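Local atomic coordinates of malic enzyme (Entamoeba histolytica, PDB entry 3NV9), a protein that probably catalyses the NAD(P)-dependent oxidative decarboxylation of malate to pyruvate, as malic enzymes generally do. Residues Cys292-Leu298 and Ser316-Ile322. Numbering follows the deposited sequence.
Sequences CVGADVL and SMGEKPI
In the mixed sheet of the NAD-binding domain, Val297 and Ile322 pair where the neighbouring parallel strands 297-300 and 322-325 begin. Ile322 N bonds to Asp296 O at 3.1 Å, and Ile322 O receives Leu298 N, so the strand residue Ile322 grips the two neighbours of Val297. The side chains of this pair lie side by side, Val297 CG2 4.2 Å from Ile322 CD1, on the face packed by helix 193-213. Upstream, the last residue of helix 288-292 begins a type II turn, Cys292 to Ala295. Gly294 N donates to Ser316 O, and Gly318 N to Ala295 O at 2.8 Å. Met317, between the two bonded residues in sequence, lays CB against Ala295 O (3.3 Å) and CG against Cys292 O (3.5 Å); its extended chi2 (-166°) carries SD on to Leu298 CB at 3.9 Å. A water donates to both Asp296 O and Lys320 O, bridging the two backbone segments beside the first strand bond. Ser316 OG bonds to Trp313 O, while the Asp296 carboxylate is held by Lys215 and Arg221 N. Two successive strands joined through helix 311-315 form the beta-alpha-beta crossover typical of a Rossmann fold.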
ATOM      1  N   CYS A 292       3.179  12.991  44.043  1.00 37.78           N
ATOM      2  CA  CYS A 292       4.447  13.373  43.483  1.00 37.68           C
ATOM      3  C   CYS A 292       5.548  13.633  44.488  1.00 38.09           C
ATOM      4  O   CYS A 292       6.724  13.363  44.211  1.00 37.68           O
ATOM      5  CB  CYS A 292       4.284  14.574  42.543  1.00 37.90           C
ATOM      6  SG  CYS A 292       3.593  14.102  40.972  1.00 36.59           S
ATOM      7  N   VAL A 293       5.201  14.186  45.646  1.00 38.02           N
ATOM      8  CA  VAL A 293       6.232  14.454  46.673  1.00 37.82           C
ATOM      9  C   VAL A 293       7.034  13.179  46.973  1.00 36.56           C
ATOM     10  O   VAL A 293       6.474  12.084  47.126  1.00 36.19           O
ATOM     11  CB  VAL A 293       5.630  15.186  47.937  1.00 38.39           C
ATOM     12  CG1 VAL A 293       4.183  14.747  48.190  1.00 39.50           C
ATOM     13  CG2 VAL A 293       6.545  15.056  49.190  1.00 40.15           C
ATOM     14  N   GLY A 294       8.347  13.322  46.964  1.00 35.71           N
ATOM     15  CA  GLY A 294       9.248  12.181  47.076  1.00 35.62           C
ATOM     16  C   GLY A 294       9.312  11.177  45.928  1.00 35.22           C
ATOM     17  O   GLY A 294      10.039  10.185  46.019  1.00 35.53           O
ATOM     18  N   ALA A 295       8.553  11.393  44.853  1.00 34.03           N
ATOM     19  CA  ALA A 295       8.561  10.428  43.753  1.00 32.83           C
ATOM     20  C   ALA A 295       9.889  10.433  43.004  1.00 32.49           C
ATOM     21  O   ALA A 295      10.646  11.445  42.998  1.00 33.43           O
ATOM     22  CB  ALA A 295       7.353  10.600  42.776  1.00 32.35           C
ATOM     23  N   ASP A 296      10.161   9.296  42.370  1.00 31.11           N
ATOM     24  CA  ASP A 296      11.382   9.118  41.599  1.00 30.48           C
ATOM     25  C   ASP A 296      11.186   9.366  40.106  1.00 29.33           C
ATOM     26  O   ASP A 296      12.034   9.957  39.438  1.00 29.29           O
ATOM     27  CB  ASP A 296      11.953   7.700  41.876  1.00 29.81           C
ATOM     28  CG  ASP A 296      12.279   7.497  43.385  1.00 30.13           C
ATOM     29  OD1 ASP A 296      11.510   6.848  44.127  1.00 31.64           O
ATOM     30  OD2 ASP A 296      13.291   8.033  43.824  1.00 28.48           O
ATOM     31  N   VAL A 297      10.069   8.870  39.612  1.00 29.53           N
ATOM     32  CA  VAL A 297       9.742   8.788  38.213  1.00 29.86           C
ATOM     33  C   VAL A 297       8.314   9.350  38.053  1.00 30.80           C
ATOM     34  O   VAL A 297       7.415   9.070  38.864  1.00 30.91           O
ATOM     35  CB  VAL A 297       9.839   7.297  37.715  1.00 30.22           C
ATOM     36  CG1 VAL A 297       9.382   7.116  36.263  1.00 28.63           C
ATOM     37  CG2 VAL A 297      11.271   6.746  37.907  1.00 28.23           C
ATOM     38  N   LEU A 298       8.137  10.162  37.012  1.00 31.24           N
ATOM     39  CA  LEU A 298       6.866  10.765  36.656  1.00 30.26           C
ATOM     40  C   LEU A 298       6.797  10.575  35.171  1.00 30.65           C
ATOM     41  O   LEU A 298       7.728  11.012  34.430  1.00 29.65           O
ATOM     42  CB  LEU A 298       6.872  12.266  36.983  1.00 30.80           C
ATOM     43  CG  LEU A 298       5.686  13.160  36.549  1.00 29.26           C
ATOM     44  CD1 LEU A 298       4.395  12.434  36.790  1.00 29.94           C
ATOM     45  CD2 LEU A 298       5.683  14.540  37.295  1.00 29.97           C
ATOM     46  N   SER A 316       8.722  18.871  44.015  1.00 38.29           N
ATOM     47  CA  SER A 316       8.477  18.085  45.226  1.00 38.84           C
ATOM     48  C   SER A 316       9.026  16.656  45.130  1.00 39.31           C
ATOM     49  O   SER A 316       9.054  15.931  46.109  1.00 39.47           O
ATOM     50  CB  SER A 316       6.987  18.048  45.554  1.00 38.80           C
ATOM     51  OG  SER A 316       6.294  17.098  44.764  1.00 38.98           O
ATOM     52  N   MET A 317       9.461  16.249  43.940  1.00 39.22           N
ATOM     53  CA  MET A 317      10.002  14.902  43.757  1.00 38.82           C
ATOM     54  C   MET A 317      11.329  14.706  44.499  1.00 38.07           C
ATOM     55  O   MET A 317      11.914  15.655  44.999  1.00 38.13           O
ATOM     56  CB  MET A 317      10.147  14.605  42.258  1.00 38.99           C
ATOM     57  CG  MET A 317       8.802  14.443  41.554  1.00 39.78           C
ATOM     58  SD  MET A 317       8.995  13.696  39.924  1.00 42.28           S
ATOM     59  CE  MET A 317       9.774  15.055  39.147  1.00 38.42           C
ATOM     60  N   GLY A 318      11.794  13.468  44.570  1.00 38.54           N
ATOM     61  CA  GLY A 318      13.065  13.160  45.247  1.00 39.40           C
ATOM     62  C   GLY A 318      14.382  13.532  44.540  1.00 39.47           C
ATOM     63  O   GLY A 318      14.467  14.442  43.699  1.00 38.61           O
ATOM     64  N   GLU A 319      15.430  12.823  44.929  1.00 38.94           N
ATOM     65  CA  GLU A 319      16.757  13.022  44.410  1.00 38.14           C
ATOM     66  C   GLU A 319      16.748  12.678  42.906  1.00 36.61           C
ATOM     67  O   GLU A 319      16.318  11.582  42.492  1.00 35.64           O
ATOM     68  CB  GLU A 319      17.668  12.105  45.218  1.00 39.29           C
ATOM     69  CG  GLU A 319      19.021  11.809  44.610  1.00 46.21           C
ATOM     70  CD  GLU A 319      20.101  12.795  45.052  1.00 54.59           C
ATOM     71  OE1 GLU A 319      19.919  14.032  44.830  1.00 56.57           O
ATOM     72  OE2 GLU A 319      21.126  12.306  45.608  1.00 55.30           O
ATOM     73  N   LYS A 320      17.155  13.653  42.089  1.00 34.37           N
ATOM     74  CA  LYS A 320      17.361  13.429  40.644  1.00 32.29           C
ATOM     75  C   LYS A 320      16.087  12.936  39.902  1.00 31.07           C
ATOM     76  O   LYS A 320      15.997  11.789  39.386  1.00 30.18           O
ATOM     77  CB  LYS A 320      18.620  12.570  40.388  1.00 32.32           C
ATOM     78  CG  LYS A 320      19.967  13.267  40.751  1.00 33.79           C
ATOM     79  CD  LYS A 320      21.172  12.351  40.413  1.00 37.54           C
ATOM     80  CE  LYS A 320      22.516  13.030  40.598  1.00 38.10           C
ATOM     81  NZ  LYS A 320      22.899  13.410  42.002  1.00 40.86           N
ATOM     82  N   PRO A 321      15.067  13.796  39.867  1.00 28.76           N
ATOM     83  CA  PRO A 321      13.849  13.349  39.219  1.00 28.60           C
ATOM     84  C   PRO A 321      14.000  12.949  37.713  1.00 28.60           C
ATOM     85  O   PRO A 321      14.666  13.636  36.915  1.00 29.49           O
ATOM     86  CB  PRO A 321      12.926  14.554  39.342  1.00 28.14           C
ATOM     87  CG  PRO A 321      13.509  15.383  40.454  1.00 28.15           C
ATOM     88  CD  PRO A 321      14.958  15.158  40.398  1.00 28.73           C
ATOM     89  N   ILE A 322      13.378  11.832  37.368  1.00 27.53           N
ATOM     90  CA  ILE A 322      13.208  11.406  36.020  1.00 26.63           C
ATOM     91  C   ILE A 322      11.778  11.781  35.604  1.00 26.24           C
ATOM     92  O   ILE A 322      10.840  11.287  36.200  1.00 26.36           O
ATOM     93  CB  ILE A 322      13.362   9.908  35.944  1.00 25.42           C
ATOM     94  CG1 ILE A 322      14.828   9.543  36.163  1.00 25.23           C
ATOM     95  CG2 ILE A 322      12.871   9.364  34.617  1.00 23.25           C
ATOM     96  CD1 ILE A 322      14.990   8.068  36.505  1.00 23.56           C
TER
HETATM   97  O   HOH W   1      15.018   9.448  39.943  1.00 29.92           O